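Local coordinates for protein dihydroorotase (Saccharomyces cerevisiae, PDB 6L0B) that catalyses the interconversion of N-carbamoyl-L-aspartate and dihydroorotate, the third step of de novo pyrimidine synthesis, with two zinc ions per subunit, at residues A[16-21]-A[260-265]; A[40-45]-A[73-78]; A[209-214]-A[253-258]; A[275-280]-A[347-352]. All blocks are in the same frame, centred on the assembly; numbering follows the deposited sequence.

How the contacts relate
Along the chain, 16-21 comes first, just after strand 11-15. It meets 260-265, and contact 1 closes a long loop. Contacts 2 and 3 both lie within that loop, one after the other. Contact 2 joins the ends of the neighbouring strands 37-40 and 69-71. Contact 3 pairs strand 205-209 with strand 253-255. Contact 4 follows in series and ties the loop before helix 283-293 to the turn before strand 354-362. No two contacts cross. Contact 1 touches the other three: His16 reaches Asn43 of contact 2, shares a zinc ion with Asp258 of contact 3, and Ala260 bonds to Val277 of contact 4. All four border the 5-fluorouracil.

Contact 1 of 4, residues A[16-21]-A[260-265]; sequences HVREGA and APHPVQ. With ZN (zinc ion), chain E; URF (5-fluorouracil), chain G.
Arg18 places NH2 over one face of the His262 ring, offset toward its rim. The contact belongs to the active-site mouth of a metallo-dependent hydrolase barrel, and it includes His16, the second histidine of the HxH metal motif begun by His14. The guanidinium also grips one backbone oxygen side-on. NE reaches Pro261 O at 2.7 Å, within the carbonyl plane, and NH2 reaches the same Pro261 O at 2.8 Å from above that plane. The side chain bends at chi2 (-69°), which turns the edge of the guanidinium to Pro261 O. Ala260 CB packs close by, 3.4 Å from Arg18 NH2. Nearer the metal, His16 O rests 3.4 Å from Pro261 CD. The His16 ring carries the ligand over one face. Its ND1 is bonded to Asn43 OD1, and its NE2 binds zinc at 2.1 Å together with His14 and Asp258. Arg18 therefore links the loop to the ligand: while NE and NH2 hold Pro261, NH1 donates an almost straight hydrogen bond (177°) to O4 of 5-fluorouracil at 2.7 Å.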
loop_
_atom_site.group_PDB
_atom_site.type_symbol
_atom_site.label_atom_id
_atom_site.label_comp_id
_atom_site.label_asym_id
_atom_site.label_seq_id
_atom_site.Cartn_x
_atom_site.Cartn_y
_atom_site.Cartn_z
ATOM N N HIS A 16 6.758 4.156 -21.537
ATOM C CA HIS A 16 6.567 5.588 -21.345
ATOM C C HIS A 16 7.926 6.284 -21.342
ATOM O O HIS A 16 8.824 5.859 -20.609
ATOM C CB HIS A 16 5.802 5.895 -20.035
ATOM C CG HIS A 16 4.493 5.176 -19.899
ATOM N ND1 HIS A 16 3.289 5.839 -19.817
ATOM C CD2 HIS A 16 4.203 3.858 -19.800
ATOM C CE1 HIS A 16 2.307 4.959 -19.720
ATOM N NE2 HIS A 16 2.835 3.749 -19.704
ATOM N N VAL A 17 8.068 7.370 -22.121
ATOM C CA VAL A 17 9.337 8.091 -22.237
ATOM C C VAL A 17 9.194 9.583 -21.981
ATOM O O VAL A 17 10.185 10.307 -22.080
ATOM C CB VAL A 17 10.051 7.870 -23.591
ATOM C CG1 VAL A 17 10.392 6.401 -23.818
ATOM C CG2 VAL A 17 9.235 8.466 -24.727
ATOM N N ARG A 18 7.991 10.075 -21.711
ATOM C CA ARG A 18 7.758 11.475 -21.323
ATOM C C ARG A 18 8.236 12.411 -22.440
ATOM O O ARG A 18 8.214 12.060 -23.627
ATOM C CB ARG A 18 8.393 11.771 -19.958
ATOM C CG ARG A 18 8.255 10.671 -18.891
ATOM C CD ARG A 18 6.819 10.481 -18.371
ATOM N NE ARG A 18 6.730 9.576 -17.212
ATOM C CZ ARG A 18 5.695 8.769 -16.896
ATOM N NH1 ARG A 18 4.575 8.682 -17.641
ATOM N NH2 ARG A 18 5.795 8.008 -15.814
ATOM N N GLU A 19 8.594 13.632 -22.057
ATOM C CA GLU A 19 9.083 14.661 -22.959
ATOM C C GLU A 19 10.319 15.323 -22.362
ATOM O O GLU A 19 10.872 14.828 -21.372
ATOM C CB GLU A 19 7.984 15.685 -23.229
ATOM C CG GLU A 19 6.913 15.190 -24.178
ATOM C CD GLU A 19 5.832 16.233 -24.445
ATOM O OE1 GLU A 19 5.055 16.544 -23.507
ATOM O OE2 GLU A 19 5.758 16.742 -25.592
ATOM N N GLY A 20 10.808 16.382 -23.002
ATOM C CA GLY A 20 11.797 17.263 -22.401
ATOM C C GLY A 20 13.040 16.527 -21.945
ATOM O O GLY A 20 13.444 15.510 -22.523
ATOM N N ALA A 21 13.615 17.012 -20.835
ATOM C CA ALA A 21 14.863 16.442 -20.337
ATOM C C ALA A 21 14.702 14.985 -19.931
ATOM O O ALA A 21 15.644 14.199 -20.078
ATOM C CB ALA A 21 15.379 17.251 -19.146
ATOM N N ALA A 260 7.737 3.451 -16.239
ATOM C CA ALA A 260 7.106 4.766 -16.082
ATOM C C ALA A 260 7.997 5.665 -15.227
ATOM O O ALA A 260 7.877 5.690 -13.990
ATOM C CB ALA A 260 5.720 4.630 -15.459
ATOM N N PRO A 261 8.892 6.437 -15.849
ATOM C CA PRO A 261 9.843 7.248 -15.074
ATOM C C PRO A 261 9.190 8.481 -14.465
ATOM O O PRO A 261 8.268 9.053 -15.043
ATOM C CB PRO A 261 10.926 7.605 -16.108
ATOM C CG PRO A 261 10.235 7.490 -17.451
ATOM C CD PRO A 261 9.156 6.468 -17.303
ATOM N N HIS A 262 9.619 8.824 -13.241
ATOM C CA HIS A 262 9.276 10.064 -12.514
ATOM C C HIS A 262 10.526 10.521 -11.778
ATOM O O HIS A 262 11.287 9.681 -11.277
ATOM C CB HIS A 262 8.145 9.900 -11.485
ATOM C CG HIS A 262 6.911 9.243 -12.017
ATOM N ND1 HIS A 262 5.752 9.949 -12.277
ATOM C CD2 HIS A 262 6.634 7.947 -12.280
ATOM C CE1 HIS A 262 4.829 9.120 -12.724
ATOM N NE2 HIS A 262 5.336 7.898 -12.733
ATOM N N PRO A 263 10.756 11.823 -11.651
ATOM C CA PRO A 263 11.880 12.271 -10.818
ATOM C C PRO A 263 11.668 11.828 -9.377
ATOM O O PRO A 263 10.539 11.611 -8.936
ATOM C CB PRO A 263 11.855 13.801 -10.964
ATOM C CG PRO A 263 10.954 14.098 -12.141
ATOM C CD PRO A 263 9.976 12.946 -12.205
ATOM N N VAL A 264 12.780 11.639 -8.660
ATOM C CA VAL A 264 12.737 11.131 -7.287
ATOM C C VAL A 264 11.838 11.990 -6.393
ATOM O O VAL A 264 11.201 11.474 -5.464
ATOM C CB VAL A 264 14.162 11.031 -6.697
ATOM C CG1 VAL A 264 14.857 12.402 -6.656
ATOM C CG2 VAL A 264 14.097 10.474 -5.289
ATOM N N GLN A 265 11.764 13.298 -6.647
ATOM C CA GLN A 265 10.976 14.157 -5.769
ATOM C C GLN A 265 9.477 13.910 -5.914
ATOM O O GLN A 265 8.719 14.207 -4.984
ATOM C CB GLN A 265 11.297 15.638 -6.036
ATOM C CG GLN A 265 12.716 15.899 -6.497
ATOM C CD GLN A 265 12.861 15.726 -7.983
ATOM O OE1 GLN A 265 11.936 16.030 -8.733
ATOM N NE2 GLN A 265 14.007 15.209 -8.421
HETATM ZN ZN ZN E . 1.612 2.455 -18.540
HETATM N N1 URF G . 1.385 4.110 -14.241
HETATM C C2 URF G . 0.889 3.985 -15.634
HETATM N N3 URF G . 1.335 5.032 -16.600
HETATM C C4 URF G . 2.220 6.114 -16.174
HETATM C C5 URF G . 2.685 6.225 -14.788
HETATM C C6 URF G . 2.247 5.216 -13.858
HETATM O O2 URF G . 0.161 3.083 -15.963
HETATM O O4 URF G . 2.625 6.963 -16.889
HETATM F F5 URF G . 3.496 7.309 -14.483
#

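Contact 2 of 4, residues A[40-45]-A[73-78]; sequences IMPNLQ and SFYLSK. With URF (5-fluorouracil), chain G.
Ser73 and Ile40 make the one hydrogen bond between the two segments. Ser73 OG donates to Ile40 O at 2.9 Å, in the carbonyl plane and on a lone pair. OG sits between the backbone N and the carbonyl carbon (chi1 75°), which turns it to this oxygen and to Pro42 CD. Without the hydroxyl, as with an alanine here, Ile40 O would probably be left without this donor and a gap would open beside the proline ring. The second polar link goes to the ligand: Asn43 ND2 donates to O4 of 5-fluorouracil at 2.8 Å, and also to Thr106 O. The rest is packing. Pro42 CB meets Tyr75 CB at 3.6 Å, and Pro42 CG lies 3.4 Å from Phe74 O. The Tyr75 ring turns its edge to Asn43, with CD2 3.7 Å from Asn43 CA, and its OH bonds to Asn107 O. Both segments are loops at the ends of adjacent barrel strands, 37-40 and 69-71. Ile40 packs on helix 51-64, and Phe74 points away to helix 82-90.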
loop_
_atom_site.group_PDB
_atom_site.type_symbol
_atom_site.label_atom_id
_atom_site.label_comp_id
_atom_site.label_asym_id
_atom_site.label_seq_id
_atom_site.Cartn_x
_atom_site.Cartn_y
_atom_site.Cartn_z
ATOM N N ILE A 40 5.136 3.069 -27.852
ATOM C CA ILE A 40 5.180 4.298 -27.051
ATOM C C ILE A 40 3.767 4.696 -26.623
ATOM O O ILE A 40 2.825 4.644 -27.421
ATOM C CB ILE A 40 5.878 5.442 -27.814
ATOM C CG1 ILE A 40 7.242 4.979 -28.318
ATOM C CG2 ILE A 40 6.086 6.677 -26.909
ATOM C CD1 ILE A 40 8.141 4.492 -27.222
ATOM N N MET A 41 3.614 5.073 -25.359
ATOM C CA MET A 41 2.315 5.376 -24.768
ATOM C C MET A 41 1.978 6.872 -24.843
ATOM O O MET A 41 2.878 7.713 -24.984
ATOM C CB MET A 41 2.277 4.893 -23.318
ATOM C CG MET A 41 2.042 3.374 -23.189
ATOM S SD MET A 41 0.540 2.740 -24.004
ATOM C CE MET A 41 0.719 0.965 -23.674
ATOM N N PRO A 42 0.693 7.239 -24.836
ATOM C CA PRO A 42 0.296 8.620 -25.174
ATOM C C PRO A 42 -0.018 9.562 -24.007
ATOM O O PRO A 42 -0.467 10.686 -24.273
ATOM C CB PRO A 42 -0.986 8.376 -25.980
ATOM C CG PRO A 42 -1.637 7.175 -25.242
ATOM C CD PRO A 42 -0.492 6.372 -24.637
ATOM N N ASN A 43 0.188 9.162 -22.749
ATOM C CA ASN A 43 -0.286 9.940 -21.605
ATOM C C ASN A 43 0.701 11.055 -21.240
ATOM O O ASN A 43 1.273 11.113 -20.149
ATOM C CB ASN A 43 -0.549 9.014 -20.428
ATOM C CG ASN A 43 0.723 8.387 -19.903
ATOM O OD1 ASN A 43 1.714 8.297 -20.640
ATOM N ND2 ASN A 43 0.719 7.987 -18.632
ATOM N N LEU A 44 0.953 11.922 -22.216
ATOM C CA LEU A 44 1.696 13.152 -21.979
ATOM C C LEU A 44 0.703 14.234 -21.557
ATOM O O LEU A 44 -0.510 14.003 -21.518
ATOM C CB LEU A 44 2.497 13.560 -23.220
ATOM C CG LEU A 44 3.779 12.855 -23.678
ATOM C CD1 LEU A 44 3.591 11.378 -23.723
ATOM C CD2 LEU A 44 4.157 13.356 -25.061
ATOM N N GLN A 45 1.190 15.461 -21.369
ATOM C CA GLN A 45 0.349 16.600 -20.992
ATOM C C GLN A 45 0.521 17.689 -22.040
ATOM O O GLN A 45 1.561 18.374 -22.060
ATOM C CB GLN A 45 0.727 17.155 -19.620
ATOM C CG GLN A 45 0.331 16.338 -18.406
ATOM C CD GLN A 45 0.633 17.086 -17.115
ATOM O OE1 GLN A 45 1.153 18.207 -17.142
ATOM N NE2 GLN A 45 0.290 16.485 -15.985
ATOM N N SER A 73 1.011 5.449 -30.494
ATOM C CA SER A 73 -0.351 5.223 -30.045
ATOM C C SER A 73 -1.049 6.553 -29.834
ATOM O O SER A 73 -0.409 7.586 -29.629
ATOM C CB SER A 73 -0.403 4.422 -28.730
ATOM O OG SER A 73 -0.048 5.187 -27.589
ATOM N N PHE A 74 -2.382 6.496 -29.858
ATOM C CA PHE A 74 -3.261 7.603 -29.501
ATOM C C PHE A 74 -3.792 7.415 -28.083
ATOM O O PHE A 74 -3.903 6.300 -27.573
ATOM C CB PHE A 74 -4.446 7.696 -30.468
ATOM C CG PHE A 74 -4.182 8.528 -31.678
ATOM C CD1 PHE A 74 -3.171 9.471 -31.677
ATOM C CD2 PHE A 74 -4.954 8.370 -32.822
ATOM C CE1 PHE A 74 -2.927 10.253 -32.808
ATOM C CE2 PHE A 74 -4.722 9.145 -33.950
ATOM C CZ PHE A 74 -3.711 10.089 -33.945
ATOM N N TYR A 75 -4.171 8.522 -27.468
ATOM C CA TYR A 75 -4.785 8.500 -26.149
ATOM C C TYR A 75 -6.291 8.498 -26.339
ATOM O O TYR A 75 -6.831 9.400 -26.989
ATOM C CB TYR A 75 -4.310 9.713 -25.353
ATOM C CG TYR A 75 -4.725 9.849 -23.893
ATOM C CD1 TYR A 75 -6.054 10.105 -23.532
ATOM C CD2 TYR A 75 -3.760 9.835 -22.884
ATOM C CE1 TYR A 75 -6.410 10.282 -22.204
ATOM C CE2 TYR A 75 -4.101 10.017 -21.567
ATOM C CZ TYR A 75 -5.421 10.244 -21.221
ATOM O OH TYR A 75 -5.727 10.421 -19.884
ATOM N N LEU A 76 -6.958 7.454 -25.845
ATOM C CA LEU A 76 -8.404 7.372 -26.012
ATOM C C LEU A 76 -9.022 8.552 -25.277
ATOM O O LEU A 76 -9.028 8.584 -24.042
ATOM C CB LEU A 76 -8.950 6.038 -25.506
ATOM C CG LEU A 76 -10.427 5.812 -25.837
ATOM C CD1 LEU A 76 -10.654 6.001 -27.314
ATOM C CD2 LEU A 76 -10.904 4.435 -25.387
ATOM N N SER A 77 -9.623 9.480 -26.022
ATOM C CA SER A 77 -9.965 10.791 -25.491
ATOM C C SER A 77 -11.365 11.208 -25.917
ATOM O O SER A 77 -11.950 10.687 -26.877
ATOM C CB SER A 77 -8.947 11.852 -25.953
ATOM O OG SER A 77 -9.367 13.172 -25.655
ATOM N N LYS A 78 -11.893 12.153 -25.135
ATOM C CA LYS A 78 -13.192 12.767 -25.351
ATOM C C LYS A 78 -13.304 13.552 -26.660
ATOM O O LYS A 78 -14.425 13.916 -27.032
ATOM C CB LYS A 78 -13.521 13.644 -24.125
ATOM C CG LYS A 78 -13.812 12.819 -22.870
ATOM C CD LYS A 78 -13.696 13.598 -21.565
ATOM C CE LYS A 78 -12.248 13.907 -21.202
ATOM N NZ LYS A 78 -11.296 12.813 -21.586
HETATM N N1 URF G . 1.385 4.110 -14.241
HETATM C C2 URF G . 0.889 3.985 -15.634
HETATM N N3 URF G . 1.335 5.032 -16.600
HETATM C C4 URF G . 2.220 6.114 -16.174
HETATM C C5 URF G . 2.685 6.225 -14.788
HETATM C C6 URF G . 2.247 5.216 -13.858
HETATM O O2 URF G . 0.161 3.083 -15.963
HETATM O O4 URF G . 2.625 6.963 -16.889
HETATM F F5 URF G . 3.496 7.309 -14.483
#

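Contact 3 of 4, residues A[209-214]-A[253-258]; sequences LTAHHL and FFFGSD. With ZN (zinc ion), chain E; URF (5-fluorouracil), chain G.
Thr210, whose methyl packs against the 256-258 loop, has its OG1 gripped twice by His213. His213 ND1 lies 2.7 Å from Thr210 OG1. His213 N donates to the same oxygen at 3.2 Å, which forms an ST motif. OG1 also stands over the centre of one His212 ring face. With chi1 at 71°, OG1 turns to the histidines and CG2 turns across the contact, 3.2 Å from Gly256 O and 3.8 Å from Asp258 CB. A valine in its place would probably leave His213 ND1 and His213 N without this shared oxygen, and the turn less firmly held. The backbones pair as parallel strands of the barrel. Leu209 N donates to Phe254 O at 3.2 Å, and Gly256 N donates to Leu209 O in a nearly straight bond (178°). Leu209 CD2 packs on Phe253 CB, the two side chains crossing at a slant. The Phe255 ring sets its edge against Ala211 N. Beyond the strands, His212 CE1 comes close to Ser257 O. Asp258 points its carboxylate to the site: OD1 binds zinc at 2.3 Å, beside His14 and His16, and OD2 stays 3.4 Å from the metal. The aspartate thus binds this zinc through one oxygen, with the other left on the ligand side.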
loop_
_atom_site.group_PDB
_atom_site.type_symbol
_atom_site.label_atom_id
_atom_site.label_comp_id
_atom_site.label_asym_id
_atom_site.label_seq_id
_atom_site.Cartn_x
_atom_site.Cartn_y
_atom_site.Cartn_z
ATOM N N LEU A 209 2.694 -8.601 -19.456
ATOM C CA LEU A 209 3.161 -8.681 -18.086
ATOM C C LEU A 209 4.381 -7.791 -17.994
ATOM O O LEU A 209 5.224 -7.797 -18.899
ATOM C CB LEU A 209 3.525 -10.106 -17.669
ATOM C CG LEU A 209 2.520 -11.266 -17.553
ATOM C CD1 LEU A 209 1.215 -10.875 -16.865
ATOM C CD2 LEU A 209 2.229 -11.873 -18.882
ATOM N N THR A 210 4.428 -6.966 -16.953
ATOM C CA THR A 210 5.581 -6.114 -16.756
ATOM C C THR A 210 6.681 -6.895 -16.034
ATOM O O THR A 210 6.463 -7.990 -15.502
ATOM C CB THR A 210 5.195 -4.867 -15.965
ATOM O OG1 THR A 210 4.923 -5.226 -14.605
ATOM C CG2 THR A 210 3.969 -4.167 -16.578
ATOM N N ALA A 211 7.871 -6.296 -15.958
ATOM C CA ALA A 211 8.915 -6.920 -15.159
ATOM C C ALA A 211 8.594 -6.831 -13.665
ATOM O O ALA A 211 8.688 -7.840 -12.956
ATOM C CB ALA A 211 10.275 -6.280 -15.457
ATOM N N HIS A 212 8.144 -5.660 -13.172
ATOM C CA HIS A 212 8.049 -5.478 -11.717
ATOM C C HIS A 212 6.951 -6.341 -11.099
ATOM O O HIS A 212 7.092 -6.790 -9.954
ATOM C CB HIS A 212 7.850 -4.003 -11.336
ATOM C CG HIS A 212 6.870 -3.268 -12.194
ATOM N ND1 HIS A 212 7.217 -2.720 -13.411
ATOM C CD2 HIS A 212 5.555 -2.999 -12.019
ATOM C CE1 HIS A 212 6.155 -2.154 -13.952
ATOM N NE2 HIS A 212 5.133 -2.321 -13.134
ATOM N N HIS A 213 5.876 -6.613 -11.838
ATOM C CA HIS A 213 4.826 -7.478 -11.317
ATOM C C HIS A 213 5.238 -8.942 -11.232
ATOM O O HIS A 213 4.546 -9.715 -10.560
ATOM C CB HIS A 213 3.572 -7.331 -12.169
ATOM C CG HIS A 213 2.901 -6.010 -11.972
ATOM N ND1 HIS A 213 2.793 -5.070 -12.973
ATOM C CD2 HIS A 213 2.372 -5.442 -10.860
ATOM C CE1 HIS A 213 2.201 -3.993 -12.491
ATOM N NE2 HIS A 213 1.926 -4.196 -11.217
ATOM N N LEU A 214 6.332 -9.348 -11.876
ATOM C CA LEU A 214 6.821 -10.696 -11.645
ATOM C C LEU A 214 7.706 -10.804 -10.403
ATOM O O LEU A 214 8.035 -11.923 -10.009
ATOM C CB LEU A 214 7.564 -11.198 -12.879
ATOM C CG LEU A 214 6.825 -11.036 -14.210
ATOM C CD1 LEU A 214 7.761 -11.258 -15.379
ATOM C CD2 LEU A 214 5.674 -12.024 -14.289
ATOM N N PHE A 253 0.466 -14.117 -23.813
ATOM C CA PHE A 253 1.220 -13.397 -22.798
ATOM C C PHE A 253 2.530 -12.969 -23.424
ATOM O O PHE A 253 3.227 -13.801 -24.008
ATOM C CB PHE A 253 1.491 -14.269 -21.570
ATOM C CG PHE A 253 0.260 -14.746 -20.883
ATOM C CD1 PHE A 253 -0.652 -13.838 -20.366
ATOM C CD2 PHE A 253 -0.007 -16.095 -20.767
ATOM C CE1 PHE A 253 -1.801 -14.267 -19.725
ATOM C CE2 PHE A 253 -1.162 -16.536 -20.126
ATOM C CZ PHE A 253 -2.058 -15.615 -19.604
ATOM N N PHE A 254 2.834 -11.675 -23.380
ATOM C CA PHE A 254 4.157 -11.239 -23.803
ATOM C C PHE A 254 4.566 -9.975 -23.048
ATOM O O PHE A 254 3.783 -9.364 -22.321
ATOM C CB PHE A 254 4.228 -11.057 -25.323
ATOM C CG PHE A 254 3.121 -10.232 -25.908
ATOM C CD1 PHE A 254 2.073 -10.838 -26.583
ATOM C CD2 PHE A 254 3.155 -8.855 -25.827
ATOM C CE1 PHE A 254 1.065 -10.101 -27.147
ATOM C CE2 PHE A 254 2.141 -8.089 -26.391
ATOM C CZ PHE A 254 1.089 -8.718 -27.054
ATOM N N PHE A 255 5.790 -9.541 -23.293
ATOM C CA PHE A 255 6.418 -8.534 -22.461
ATOM C C PHE A 255 5.966 -7.123 -22.822
ATOM O O PHE A 255 5.943 -6.745 -23.998
ATOM C CB PHE A 255 7.927 -8.624 -22.598
ATOM C CG PHE A 255 8.660 -7.609 -21.788
ATOM C CD1 PHE A 255 8.384 -7.459 -20.436
ATOM C CD2 PHE A 255 9.633 -6.809 -22.374
ATOM C CE1 PHE A 255 9.067 -6.539 -19.681
ATOM C CE2 PHE A 255 10.322 -5.890 -21.630
ATOM C CZ PHE A 255 10.041 -5.757 -20.272
ATOM N N GLY A 256 5.619 -6.350 -21.792
ATOM C CA GLY A 256 5.370 -4.926 -21.857
ATOM C C GLY A 256 5.765 -4.302 -20.529
ATOM O O GLY A 256 5.067 -4.485 -19.532
ATOM N N SER A 257 6.873 -3.564 -20.486
ATOM C CA SER A 257 7.459 -3.218 -19.197
ATOM C C SER A 257 6.615 -2.234 -18.390
ATOM O O SER A 257 6.640 -2.282 -17.162
ATOM C CB SER A 257 8.842 -2.607 -19.393
ATOM O OG SER A 257 8.716 -1.223 -19.721
ATOM N N ASP A 258 5.877 -1.341 -19.043
ATOM C CA ASP A 258 5.326 -0.155 -18.381
ATOM C C ASP A 258 6.392 0.526 -17.530
ATOM O O ASP A 258 6.165 0.927 -16.384
ATOM C CB ASP A 258 4.094 -0.497 -17.539
ATOM C CG ASP A 258 3.414 0.741 -16.931
ATOM O OD1 ASP A 258 3.592 1.869 -17.442
ATOM O OD2 ASP A 258 2.678 0.574 -15.942
HETATM ZN ZN ZN E . 1.612 2.455 -18.540
HETATM N N1 URF G . 1.385 4.110 -14.241
HETATM C C2 URF G . 0.889 3.985 -15.634
HETATM N N3 URF G . 1.335 5.032 -16.600
HETATM C C4 URF G . 2.220 6.114 -16.174
HETATM C C5 URF G . 2.685 6.225 -14.788
HETATM C C6 URF G . 2.247 5.216 -13.858
HETATM O O2 URF G . 0.161 3.083 -15.963
HETATM O O4 URF G . 2.625 6.963 -16.889
HETATM F F5 URF G . 3.496 7.309 -14.483
#

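Contact 4 of 4, residues A[275-280]-A[347-352]; sequences AGVYSQ and IPFKAG. With URF (5-fluorouracil), chain G.
Val277 and Phe349 pack with their side chains crossing at a slant. Val277 CG1 touches Phe349 CB at 3.5 Å and then leans on the near part of the ring. CG1 reaches it because it lies anti to the backbone N (chi1 171°). The Phe349 ring leads away from Val277 and meets the Tyr286 ring at an angle. Lys350 CG lies over the centre of one face of the Phe349 ring, 3.6 Å above it. Tyr278 is set differently. Its ring turns an edge to Pro348, with CD2 4.1 Å from Pro348 CA, and has Gln280 N over the centre of one face. Its OH bonds to Ser281. Between these side chains runs the backbone bond: Phe349 N donates to Tyr278 O at 2.8 Å, nearly along the C=O axis. Residues 348-351 form a type II beta turn with Phe349 and Lys350 at its corners. Ile347 packs on Tyr270 of the second subunit. The start of 275-280 reaches the pocket, where Gly276 CA lies 3.7 Å from C6 of 5-fluorouracil. A turn leading to the antiparallel strand 354-362 thus backs a loop bordering the 5-fluorouracil site of the metallo-dependent hydrolase barrel.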
loop_
_atom_site.group_PDB
_atom_site.type_symbol
_atom_site.label_atom_id
_atom_site.label_comp_id
_atom_site.label_asym_id
_atom_site.label_seq_id
_atom_site.Cartn_x
_atom_site.Cartn_y
_atom_site.Cartn_z
ATOM N N ALA A 275 2.396 7.267 -9.320
ATOM C CA ALA A 275 2.481 5.857 -9.673
ATOM C C ALA A 275 3.504 5.640 -10.788
ATOM O O ALA A 275 3.620 6.452 -11.706
ATOM C CB ALA A 275 1.111 5.349 -10.121
ATOM N N GLY A 276 4.239 4.526 -10.714
ATOM C CA GLY A 276 5.173 4.178 -11.772
ATOM C C GLY A 276 6.518 3.616 -11.355
ATOM O O GLY A 276 7.238 4.181 -10.518
ATOM N N VAL A 277 6.907 2.520 -11.988
ATOM C CA VAL A 277 8.192 1.899 -11.718
ATOM C C VAL A 277 9.035 2.038 -12.969
ATOM O O VAL A 277 8.587 1.686 -14.067
ATOM C CB VAL A 277 8.036 0.420 -11.327
ATOM C CG1 VAL A 277 9.379 -0.234 -11.275
ATOM C CG2 VAL A 277 7.326 0.307 -9.989
ATOM N N TYR A 278 10.257 2.537 -12.808
ATOM C CA TYR A 278 11.154 2.701 -13.944
ATOM C C TYR A 278 12.050 1.478 -14.068
ATOM O O TYR A 278 12.906 1.238 -13.199
ATOM C CB TYR A 278 12.014 3.946 -13.807
ATOM C CG TYR A 278 13.021 4.047 -14.910
ATOM C CD1 TYR A 278 12.631 4.376 -16.191
ATOM C CD2 TYR A 278 14.369 3.782 -14.674
ATOM C CE1 TYR A 278 13.551 4.463 -17.210
ATOM C CE2 TYR A 278 15.300 3.867 -15.684
ATOM C CZ TYR A 278 14.886 4.209 -16.951
ATOM O OH TYR A 278 15.803 4.295 -17.967
ATOM N N SER A 279 11.897 0.754 -15.181
ATOM C CA SER A 279 12.633 -0.476 -15.423
ATOM C C SER A 279 13.299 -0.526 -16.795
ATOM O O SER A 279 13.903 -1.555 -17.124
ATOM C CB SER A 279 11.696 -1.677 -15.274
ATOM O OG SER A 279 10.619 -1.548 -16.183
ATOM N N GLN A 280 13.126 0.527 -17.587
ATOM C CA GLN A 280 13.676 0.515 -18.962
ATOM C C GLN A 280 15.158 0.122 -18.965
ATOM O O GLN A 280 15.493 -0.887 -19.550
ATOM C CB GLN A 280 13.476 1.880 -19.625
ATOM C CG GLN A 280 13.381 1.813 -21.142
ATOM C CD GLN A 280 12.122 1.123 -21.605
ATOM O OE1 GLN A 280 11.027 1.679 -21.542
ATOM N NE2 GLN A 280 12.268 -0.104 -22.077
ATOM N N ILE A 347 15.249 6.584 -9.389
ATOM C CA ILE A 347 15.588 5.323 -8.745
ATOM C C ILE A 347 15.095 4.192 -9.649
ATOM O O ILE A 347 13.880 4.117 -9.919
ATOM C CB ILE A 347 15.008 5.194 -7.334
ATOM C CG1 ILE A 347 15.680 6.172 -6.380
ATOM C CG2 ILE A 347 15.332 3.798 -6.815
ATOM C CD1 ILE A 347 15.234 7.549 -6.501
ATOM N N PRO A 348 15.982 3.351 -10.177
ATOM C CA PRO A 348 15.525 2.245 -11.015
ATOM C C PRO A 348 14.899 1.154 -10.164
ATOM O O PRO A 348 15.110 1.065 -8.950
ATOM C CB PRO A 348 16.808 1.757 -11.704
ATOM C CG PRO A 348 17.902 2.119 -10.758
ATOM C CD PRO A 348 17.454 3.375 -10.041
ATOM N N PHE A 349 14.066 0.349 -10.815
ATOM C CA PHE A 349 13.534 -0.827 -10.153
ATOM C C PHE A 349 14.691 -1.699 -9.656
ATOM O O PHE A 349 15.707 -1.865 -10.345
ATOM C CB PHE A 349 12.643 -1.582 -11.127
ATOM C CG PHE A 349 12.112 -2.870 -10.596
ATOM C CD1 PHE A 349 11.543 -2.934 -9.334
ATOM C CD2 PHE A 349 12.147 -4.023 -11.379
ATOM C CE1 PHE A 349 11.039 -4.127 -8.845
ATOM C CE2 PHE A 349 11.649 -5.229 -10.900
ATOM C CZ PHE A 349 11.088 -5.281 -9.628
ATOM N N LYS A 350 14.558 -2.205 -8.424
ATOM C CA LYS A 350 15.563 -3.065 -7.791
ATOM C C LYS A 350 16.933 -2.388 -7.710
ATOM O O LYS A 350 17.971 -3.013 -7.961
ATOM C CB LYS A 350 15.690 -4.409 -8.511
ATOM C CG LYS A 350 14.557 -5.366 -8.323
ATOM C CD LYS A 350 14.618 -6.476 -9.356
ATOM C CE LYS A 350 15.004 -7.803 -8.726
ATOM N NZ LYS A 350 16.119 -7.664 -7.728
ATOM N N ALA A 351 16.952 -1.103 -7.363
ATOM C CA ALA A 351 18.226 -0.399 -7.253
ATOM C C ALA A 351 19.107 -1.066 -6.203
ATOM O O ALA A 351 18.637 -1.445 -5.129
ATOM C CB ALA A 351 18.020 1.072 -6.905
ATOM N N GLY A 352 20.379 -1.257 -6.543
ATOM C CA GLY A 352 21.368 -1.840 -5.661
ATOM C C GLY A 352 21.460 -3.349 -5.704
ATOM O O GLY A 352 22.479 -3.912 -5.264
HETATM N N1 URF G . 1.385 4.110 -14.241
HETATM C C2 URF G . 0.889 3.985 -15.634
HETATM N N3 URF G . 1.335 5.032 -16.600
HETATM C C4 URF G . 2.220 6.114 -16.174
HETATM C C5 URF G . 2.685 6.225 -14.788
HETATM C C6 URF G . 2.247 5.216 -13.858
HETATM O O2 URF G . 0.161 3.083 -15.963
HETATM O O4 URF G . 2.625 6.963 -16.889
HETATM F F5 URF G . 3.496 7.309 -14.483
#